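Local structure of beta-galactosidase (Streptococcus pneumoniae, 4CUA) at residues K73-E85 / R169-K181. The protein hydrolyses terminal beta-galactosides, and the fragment described here is a carbohydrate-binding module, which probably attaches to glycans. Numbering follows the deposited sequence.
Sequences KRSVDNLSVGFHE and RGTSITEVQIFAK. With CA (calcium ion), chain C; EDO (1,2-ethanediol), chain I.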
ATOM      1  N   LYS A  73       8.947   6.309  12.839  1.00 15.04           N
ATOM      2  CA  LYS A  73       9.660   5.394  12.021  1.00 14.54           C
ATOM      3  C   LYS A  73       9.491   3.998  12.553  1.00 16.74           C
ATOM      4  O   LYS A  73       9.318   3.796  13.755  1.00 17.57           O
ATOM      5  CB  LYS A  73      11.181   5.684  11.947  1.00 17.19           C
ATOM      6  CG  LYS A  73      11.529   6.950  11.250  1.00 19.97           C
ATOM      7  CD  LYS A  73      13.051   7.006  11.060  1.00 22.91           C
ATOM      8  CE  LYS A  73      13.416   8.281  10.356  1.00 27.60           C
ATOM      9  NZ  LYS A  73      14.893   8.430  10.125  1.00 29.44           N
ATOM     10  N   ARG A  74       9.548   3.049  11.663  1.00 14.20           N
ATOM     11  CA  ARG A  74       9.603   1.637  12.021  1.00 14.49           C
ATOM     12  C   ARG A  74      10.657   0.918  11.245  1.00 15.30           C
ATOM     13  O   ARG A  74      11.002   1.296  10.115  1.00 13.28           O
ATOM     14  CB  ARG A  74       8.246   0.960  11.682  1.00 16.00           C
ATOM     15  CG  ARG A  74       7.071   1.529  12.412  1.00 19.15           C
ATOM     16  CD  ARG A  74       6.566   0.633  13.503  1.00 17.31           C
ATOM     17  NE  ARG A  74       5.437   1.156  14.207  1.00 14.91           N
ATOM     18  CZ  ARG A  74       5.278   0.854  15.512  1.00 13.58           C
ATOM     19  NH1 ARG A  74       6.208   0.083  16.076  1.00 14.86           N
ATOM     20  NH2 ARG A  74       4.283   1.321  16.188  1.00 13.71           N
ATOM     21  N   SER A  75      11.150  -0.173  11.828  0.54 14.36           N
ATOM     22  CA  SER A  75      12.066  -1.089  11.169  0.54 15.60           C
ATOM     23  C   SER A  75      11.299  -2.169  10.389  0.54 16.12           C
ATOM     24  O   SER A  75      10.623  -3.017  10.958  0.54 18.92           O
ATOM     25  CB  SER A  75      12.967  -1.783  12.198  0.54 17.33           C
ATOM     26  OG  SER A  75      13.776  -2.719  11.517  0.54 18.81           O
ATOM     27  N   VAL A  76      11.369  -2.106   9.065  1.00 14.85           N
ATOM     28  CA  VAL A  76      10.536  -2.897   8.186  1.00 14.26           C
ATOM     29  C   VAL A  76      11.326  -3.801   7.286  1.00 13.45           C
ATOM     30  O   VAL A  76      12.227  -3.369   6.530  1.00 13.27           O
ATOM     31  CB  VAL A  76       9.638  -1.973   7.287  1.00 13.55           C
ATOM     32  CG1 VAL A  76       8.761  -2.830   6.390  1.00 14.56           C
ATOM     33  CG2 VAL A  76       8.871  -0.985   8.136  1.00 15.10           C
ATOM     34  N   ASP A  77      10.958  -5.062   7.237  1.00 13.29           N
ATOM     35  CA  ASP A  77      11.584  -6.019   6.378  1.00 13.42           C
ATOM     36  C   ASP A  77      10.650  -6.955   5.588  1.00 12.37           C
ATOM     37  O   ASP A  77      11.033  -7.936   4.998  1.00 13.05           O
ATOM     38  CB  ASP A  77      12.682  -6.829   7.157  1.00 14.33           C
ATOM     39  CG  ASP A  77      12.101  -7.897   8.064  1.00 18.89           C
ATOM     40  OD1 ASP A  77      10.855  -7.981   8.209  1.00 16.36           O
ATOM     41  OD2 ASP A  77      12.904  -8.655   8.685  1.00 20.04           O
ATOM     42  N   ASN A  78       9.356  -6.578   5.539  1.00 12.57           N
ATOM     43  CA  ASN A  78       8.339  -7.420   4.997  1.00 12.38           C
ATOM     44  C   ASN A  78       7.135  -6.549   4.587  1.00  9.97           C
ATOM     45  O   ASN A  78       6.950  -5.471   5.080  1.00 10.50           O
ATOM     46  CB  ASN A  78       7.866  -8.486   6.050  1.00 10.76           C
ATOM     47  CG  ASN A  78       7.225  -7.881   7.233  1.00 13.55           C
ATOM     48  OD1 ASN A  78       5.978  -7.727   7.283  1.00 12.81           O
ATOM     49  ND2 ASN A  78       8.008  -7.466   8.207  1.00 12.35           N
ATOM     50  N   LEU A  79       6.359  -7.165   3.708  1.00 10.95           N
ATOM     51  CA  LEU A  79       5.065  -6.666   3.266  1.00 10.55           C
ATOM     52  C   LEU A  79       4.285  -7.803   2.756  1.00  9.89           C
ATOM     53  O   LEU A  79       4.779  -8.629   2.045  1.00 11.18           O
ATOM     54  CB  LEU A  79       5.297  -5.686   2.127  1.00 10.19           C
ATOM     55  CG  LEU A  79       4.030  -5.110   1.443  1.00 10.74           C
ATOM     56  CD1 LEU A  79       3.154  -4.280   2.373  1.00 11.77           C
ATOM     57  CD2 LEU A  79       4.389  -4.366   0.135  1.00 11.45           C
ATOM     58  N   SER A  80       2.995  -7.860   3.110  0.54 10.01           N
ATOM     59  CA  SER A  80       2.097  -8.847   2.529  0.54 10.02           C
ATOM     60  C   SER A  80       0.930  -8.111   1.883  0.54  9.40           C
ATOM     61  O   SER A  80       0.420  -7.168   2.438  0.54  9.00           O
ATOM     62  CB  SER A  80       1.546  -9.800   3.590  0.54 10.89           C
ATOM     63  OG  SER A  80       2.574 -10.455   4.290  0.54 13.94           O
ATOM     64  N   VAL A  81       0.526  -8.596   0.707  1.00  9.44           N
ATOM     65  CA  VAL A  81      -0.532  -7.942  -0.078  1.00  9.21           C
ATOM     66  C   VAL A  81      -1.490  -8.966  -0.602  1.00  8.35           C
ATOM     67  O   VAL A  81      -1.136  -9.876  -1.348  1.00  8.47           O
ATOM     68  CB  VAL A  81       0.040  -7.188  -1.273  1.00  9.15           C
ATOM     69  CG1 VAL A  81      -1.063  -6.425  -2.031  1.00  9.58           C
ATOM     70  CG2 VAL A  81       1.136  -6.259  -0.872  1.00  9.13           C
ATOM     71  N   GLY A  82      -2.747  -8.782  -0.246  1.00  8.26           N
ATOM     72  CA  GLY A  82      -3.827  -9.615  -0.742  1.00  8.09           C
ATOM     73  C   GLY A  82      -4.422  -9.004  -1.994  1.00  8.66           C
ATOM     74  O   GLY A  82      -5.257  -8.124  -1.907  1.00  8.91           O
ATOM     75  N   PHE A  83      -3.987  -9.462  -3.137  1.00  8.67           N
ATOM     76  CA  PHE A  83      -4.572  -8.999  -4.384  1.00  9.20           C
ATOM     77  C   PHE A  83      -5.950  -9.582  -4.597  1.00  8.69           C
ATOM     78  O   PHE A  83      -6.202 -10.777  -4.340  1.00 10.38           O
ATOM     79  CB  PHE A  83      -3.626  -9.323  -5.562  1.00  9.21           C
ATOM     80  CG  PHE A  83      -2.332  -8.575  -5.506  1.00 10.66           C
ATOM     81  CD1 PHE A  83      -2.298  -7.206  -5.738  1.00 10.03           C
ATOM     82  CD2 PHE A  83      -1.133  -9.206  -5.159  1.00 10.73           C
ATOM     83  CE1 PHE A  83      -1.094  -6.509  -5.657  1.00 11.18           C
ATOM     84  CE2 PHE A  83       0.048  -8.505  -5.058  1.00 11.32           C
ATOM     85  CZ  PHE A  83       0.074  -7.155  -5.309  1.00 11.50           C
ATOM     86  N   HIS A  84      -6.840  -8.797  -5.197  1.00  8.99           N
ATOM     87  CA  HIS A  84      -8.162  -9.203  -5.565  1.00  9.31           C
ATOM     88  C   HIS A  84      -8.328  -9.138  -7.072  1.00 10.49           C
ATOM     89  O   HIS A  84      -7.687  -8.358  -7.705  1.00 10.37           O
ATOM     90  CB  HIS A  84      -9.209  -8.356  -4.794  1.00  9.87           C
ATOM     91  CG  HIS A  84     -10.531  -8.214  -5.490  1.00 10.79           C
ATOM     92  ND1 HIS A  84     -10.722  -7.311  -6.493  1.00 11.24           N
ATOM     93  CD2 HIS A  84     -11.689  -8.899  -5.372  1.00 11.26           C
ATOM     94  CE1 HIS A  84     -11.957  -7.402  -6.954  1.00 11.44           C
ATOM     95  NE2 HIS A  84     -12.576  -8.360  -6.289  1.00 11.85           N
ATOM     96  N   GLU A  85      -9.189  -9.973  -7.609  0.53 11.63           N
ATOM     97  CA  GLU A  85      -9.460  -9.906  -9.047  0.53 12.58           C
ATOM     98  C   GLU A  85     -10.906 -10.191  -9.342  0.53 12.73           C
ATOM     99  O   GLU A  85     -11.551 -11.042  -8.732  0.53 13.63           O
ATOM    100  CB  GLU A  85      -8.583 -10.884  -9.838  0.53 13.91           C
ATOM    101  CG  GLU A  85      -8.910 -12.347  -9.642  0.53 15.20           C
ATOM    102  CD  GLU A  85      -8.070 -13.259 -10.522  0.53 16.66           C
ATOM    103  OE1 GLU A  85      -7.317 -12.769 -11.366  0.53 19.32           O
ATOM    104  OE2 GLU A  85      -8.144 -14.489 -10.344  0.53 19.39           O
ATOM    105  N   ARG A 169      -8.738  -3.092 -16.027  1.00 13.68           N
ATOM    106  CA  ARG A 169      -8.973  -1.671 -15.954  1.00 13.40           C
ATOM    107  C   ARG A 169      -8.380  -1.071 -14.619  1.00 12.73           C
ATOM    108  O   ARG A 169      -8.505   0.117 -14.343  1.00 12.38           O
ATOM    109  CB  ARG A 169     -10.463  -1.384 -16.096  1.00 15.47           C
ATOM    110  CG  ARG A 169     -11.047  -1.740 -17.498  1.00 16.38           C
ATOM    111  CD  ARG A 169     -12.537  -1.601 -17.548  1.00 17.15           C
ATOM    112  NE  ARG A 169     -12.926  -0.167 -17.611  1.00 17.87           N
ATOM    113  CZ  ARG A 169     -14.177   0.265 -17.504  1.00 15.89           C
ATOM    114  NH1 ARG A 169     -15.191  -0.559 -17.384  1.00 18.63           N
ATOM    115  NH2 ARG A 169     -14.393   1.578 -17.588  1.00 17.29           N
ATOM    116  N   GLY A 170      -7.736  -1.934 -13.808  1.00 11.20           N
ATOM    117  CA  GLY A 170      -7.046  -1.455 -12.623  1.00 11.50           C
ATOM    118  C   GLY A 170      -6.431  -2.575 -11.840  1.00 10.39           C
ATOM    119  O   GLY A 170      -6.618  -3.745 -12.158  1.00 11.21           O
ATOM    120  N   THR A 171      -5.703  -2.136 -10.793  1.00 10.06           N
ATOM    121  CA  THR A 171      -5.062  -3.001  -9.804  1.00  9.94           C
ATOM    122  C   THR A 171      -5.966  -2.989  -8.594  1.00  9.97           C
ATOM    123  O   THR A 171      -6.698  -2.032  -8.355  1.00  9.30           O
ATOM    124  CB  THR A 171      -3.674  -2.501  -9.474  1.00 10.99           C
ATOM    125  OG1 THR A 171      -2.928  -2.512 -10.712  1.00 13.27           O
ATOM    126  CG2 THR A 171      -2.968  -3.431  -8.496  1.00 12.53           C
ATOM    127  N   SER A 172      -5.907  -4.068  -7.833  1.00  9.50           N
ATOM    128  CA  SER A 172      -6.797  -4.239  -6.708  1.00  8.74           C
ATOM    129  C   SER A 172      -6.171  -4.975  -5.505  1.00  7.97           C
ATOM    130  O   SER A 172      -5.573  -6.029  -5.661  1.00  8.60           O
ATOM    131  CB  SER A 172      -8.027  -5.005  -7.160  1.00  9.17           C
ATOM    132  OG  SER A 172      -8.978  -5.251  -6.124  1.00  9.59           O
ATOM    133  N   ILE A 173      -6.419  -4.468  -4.315  1.00  7.16           N
ATOM    134  CA  ILE A 173      -5.879  -4.990  -3.053  1.00  6.54           C
ATOM    135  C   ILE A 173      -6.961  -4.952  -1.988  1.00  6.20           C
ATOM    136  O   ILE A 173      -7.490  -3.900  -1.681  1.00  7.25           O
ATOM    137  CB  ILE A 173      -4.703  -4.138  -2.586  1.00  6.74           C
ATOM    138  CG1 ILE A 173      -3.521  -4.232  -3.543  1.00  7.32           C
ATOM    139  CG2 ILE A 173      -4.248  -4.563  -1.171  1.00  6.66           C
ATOM    140  CD1 ILE A 173      -2.421  -3.208  -3.255  1.00  7.22           C
ATOM    141  N   THR A 174      -7.230  -6.125  -1.373  1.00  6.95           N
ATOM    142  CA  THR A 174      -8.201  -6.140  -0.243  1.00  7.14           C
ATOM    143  C   THR A 174      -7.547  -5.758   1.117  1.00  6.86           C
ATOM    144  O   THR A 174      -8.183  -5.134   1.922  1.00  7.25           O
ATOM    145  CB  THR A 174      -8.952  -7.441  -0.143  1.00  7.71           C
ATOM    146  OG1 THR A 174      -9.874  -7.357   0.953  1.00  7.79           O
ATOM    147  CG2 THR A 174      -8.113  -8.646  -0.011  1.00  8.28           C
ATOM    148  N   GLU A 175      -6.275  -6.099   1.276  1.00  7.66           N
ATOM    149  CA  GLU A 175      -5.569  -5.834   2.552  1.00  7.57           C
ATOM    150  C   GLU A 175      -4.102  -5.937   2.311  1.00  6.90           C
ATOM    151  O   GLU A 175      -3.663  -6.777   1.540  1.00  7.69           O
ATOM    152  CB  GLU A 175      -6.043  -6.859   3.612  1.00  7.75           C
ATOM    153  CG  GLU A 175      -5.711  -6.504   5.058  1.00  8.47           C
ATOM    154  CD  GLU A 175      -6.493  -5.394   5.675  1.00  8.71           C
ATOM    155  OE1 GLU A 175      -7.379  -4.792   5.037  1.00  8.30           O
ATOM    156  OE2 GLU A 175      -6.240  -5.073   6.893  1.00  8.92           O
ATOM    157  N   VAL A 176      -3.359  -5.098   3.057  1.00  7.76           N
ATOM    158  CA  VAL A 176      -1.931  -5.280   3.210  1.00  7.60           C
ATOM    159  C   VAL A 176      -1.659  -5.543   4.671  1.00  8.12           C
ATOM    160  O   VAL A 176      -2.471  -5.165   5.524  1.00  8.13           O
ATOM    161  CB  VAL A 176      -1.112  -4.076   2.757  1.00  8.08           C
ATOM    162  CG1 VAL A 176      -1.473  -3.724   1.307  1.00  8.56           C
ATOM    163  CG2 VAL A 176      -1.295  -2.875   3.676  1.00  8.20           C
ATOM    164  N   GLN A 177      -0.549  -6.224   4.961  1.00  8.86           N
ATOM    165  CA  GLN A 177      -0.097  -6.396   6.348  1.00  9.20           C
ATOM    166  C   GLN A 177       1.436  -6.249   6.406  1.00  9.44           C
ATOM    167  O   GLN A 177       2.154  -6.789   5.563  1.00 10.87           O
ATOM    168  CB  GLN A 177      -0.513  -7.767   6.891  1.00 10.36           C
ATOM    169  CG  GLN A 177      -2.026  -7.910   6.866  1.00 11.08           C
ATOM    170  CD  GLN A 177      -2.491  -9.265   7.452  1.00 12.57           C
ATOM    171  OE1 GLN A 177      -1.844 -10.286   7.315  1.00 14.34           O
ATOM    172  NE2 GLN A 177      -3.606  -9.224   8.086  1.00 13.58           N
ATOM    173  N   ILE A 178       1.878  -5.502   7.406  1.00  9.67           N
ATOM    174  CA  ILE A 178       3.299  -5.301   7.663  1.00 10.77           C
ATOM    175  C   ILE A 178       3.523  -5.638   9.144  1.00 10.23           C
ATOM    176  O   ILE A 178       2.741  -5.180   9.989  1.00 10.59           O
ATOM    177  CB  ILE A 178       3.726  -3.850   7.384  1.00 11.09           C
ATOM    178  CG1 ILE A 178       3.435  -3.498   5.927  1.00 11.28           C
ATOM    179  CG2 ILE A 178       5.242  -3.689   7.561  1.00 11.99           C
ATOM    180  CD1 ILE A 178       3.617  -2.011   5.670  1.00 11.29           C
ATOM    181  N   PHE A 179       4.585  -6.423   9.411  1.00 12.20           N
ATOM    182  CA  PHE A 179       4.878  -6.847  10.808  1.00 12.24           C
ATOM    183  C   PHE A 179       6.218  -6.345  11.321  1.00 14.61           C
ATOM    184  O   PHE A 179       7.208  -6.291  10.589  1.00 15.34           O
ATOM    185  CB  PHE A 179       4.804  -8.358  10.906  1.00 12.87           C
ATOM    186  CG  PHE A 179       3.493  -8.919  10.459  1.00 13.09           C
ATOM    187  CD1 PHE A 179       2.427  -8.964  11.319  1.00 12.54           C
ATOM    188  CD2 PHE A 179       3.297  -9.317   9.140  1.00 12.12           C
ATOM    189  CE1 PHE A 179       1.212  -9.454  10.897  1.00 12.22           C
ATOM    190  CE2 PHE A 179       2.065  -9.816   8.717  1.00 13.14           C
ATOM    191  CZ  PHE A 179       1.019  -9.867   9.612  1.00 11.15           C
ATOM    192  N   ALA A 180       6.214  -6.019  12.589  1.00 17.26           N
ATOM    193  CA  ALA A 180       7.455  -5.770  13.337  1.00 21.87           C
ATOM    194  C   ALA A 180       8.188  -7.075  13.556  1.00 26.13           C
ATOM    195  O   ALA A 180       7.583  -8.149  13.554  1.00 25.21           O
ATOM    196  CB  ALA A 180       7.103  -5.200  14.696  1.00 23.15           C
ATOM    197  N   LYS A 181       9.493  -6.952  13.803  1.00 32.08           N
ATOM    198  CA  LYS A 181      10.334  -8.091  14.165  1.00 36.65           C
ATOM    199  C   LYS A 181      10.458  -8.178  15.665  1.00 41.89           C
ATOM    200  O   LYS A 181       9.471  -8.203  16.369  1.00 39.18           O
ATOM    201  CB  LYS A 181      11.739  -7.954  13.556  1.00 42.54           C
TER
HETATM  202 CA    CA C2644      -9.357  -4.626   3.891  1.00  7.43          CA
HETATM  203  C1  EDO I2650      10.672  -0.869  15.176  1.00 31.13           C
HETATM  204  O1  EDO I2650      11.081   0.352  14.594  1.00 38.58           O
HETATM  205  C2  EDO I2650       9.344  -0.762  15.842  1.00 32.57           C
HETATM  206  O2  EDO I2650       8.483  -1.651  15.144  1.00 26.57           O
HETATM  207  O   HOH W   1       9.798  -5.457  10.165  1.00 16.93           O
HETATM  208  O   HOH W   2       4.296  -9.153   5.720  1.00 19.38           O
HETATM  209  O   HOH W   3      -0.124 -11.748   5.846  1.00 19.81           O
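Ser80 pairs with Gln177 and Val81 with Val176 where strand 74-83 runs antiparallel to strand 175-177, their axes 4.7 Å apart at closest approach. The chain turns a corner at Thr174, and Phe83 then pairs with Ile173. The Asn78 side-chain amide pairs with the N-H and C=O of Phe179, as a peptide group would. Its OD1 accepts Phe179 N at 2.9 Å, on a lone pair. Its ND2 gives one hydrogen to Phe179 O at 2.8 Å, almost exactly in the amide plane, and the other to Asp77 OD1. A chi1 of 64° sets CG between the backbone N and the carbonyl carbon, from where the amide reaches Phe179. Water 2 links Asn78 OD1 and Gln177 O. On the buried face, Leu79 CD1 packs on Ile178 CG1 at 3.6 Å. Val81 CG1 touches Ile173 CG1 at 3.6 Å and covers one face of the Phe83 ring near its rim. His84 ND1 hydrogen-bonds Ser172 OG at 2.7 Å. Thr174 O and Glu175 OE1 bind the calcium ion, with Asn33, Asp36, Leu38 and Asn47. The Glu175 carboxylate also meets Lys37. The contact thus joins two strands of a beta-sandwich module. The hydrogen bond from Thr174 N to Gly82 O (2.9 Å) ties the metal site to strand 74-83. Four hydrogen bonds, three to protein and one to water, hold the Asn78 amide in one orientation.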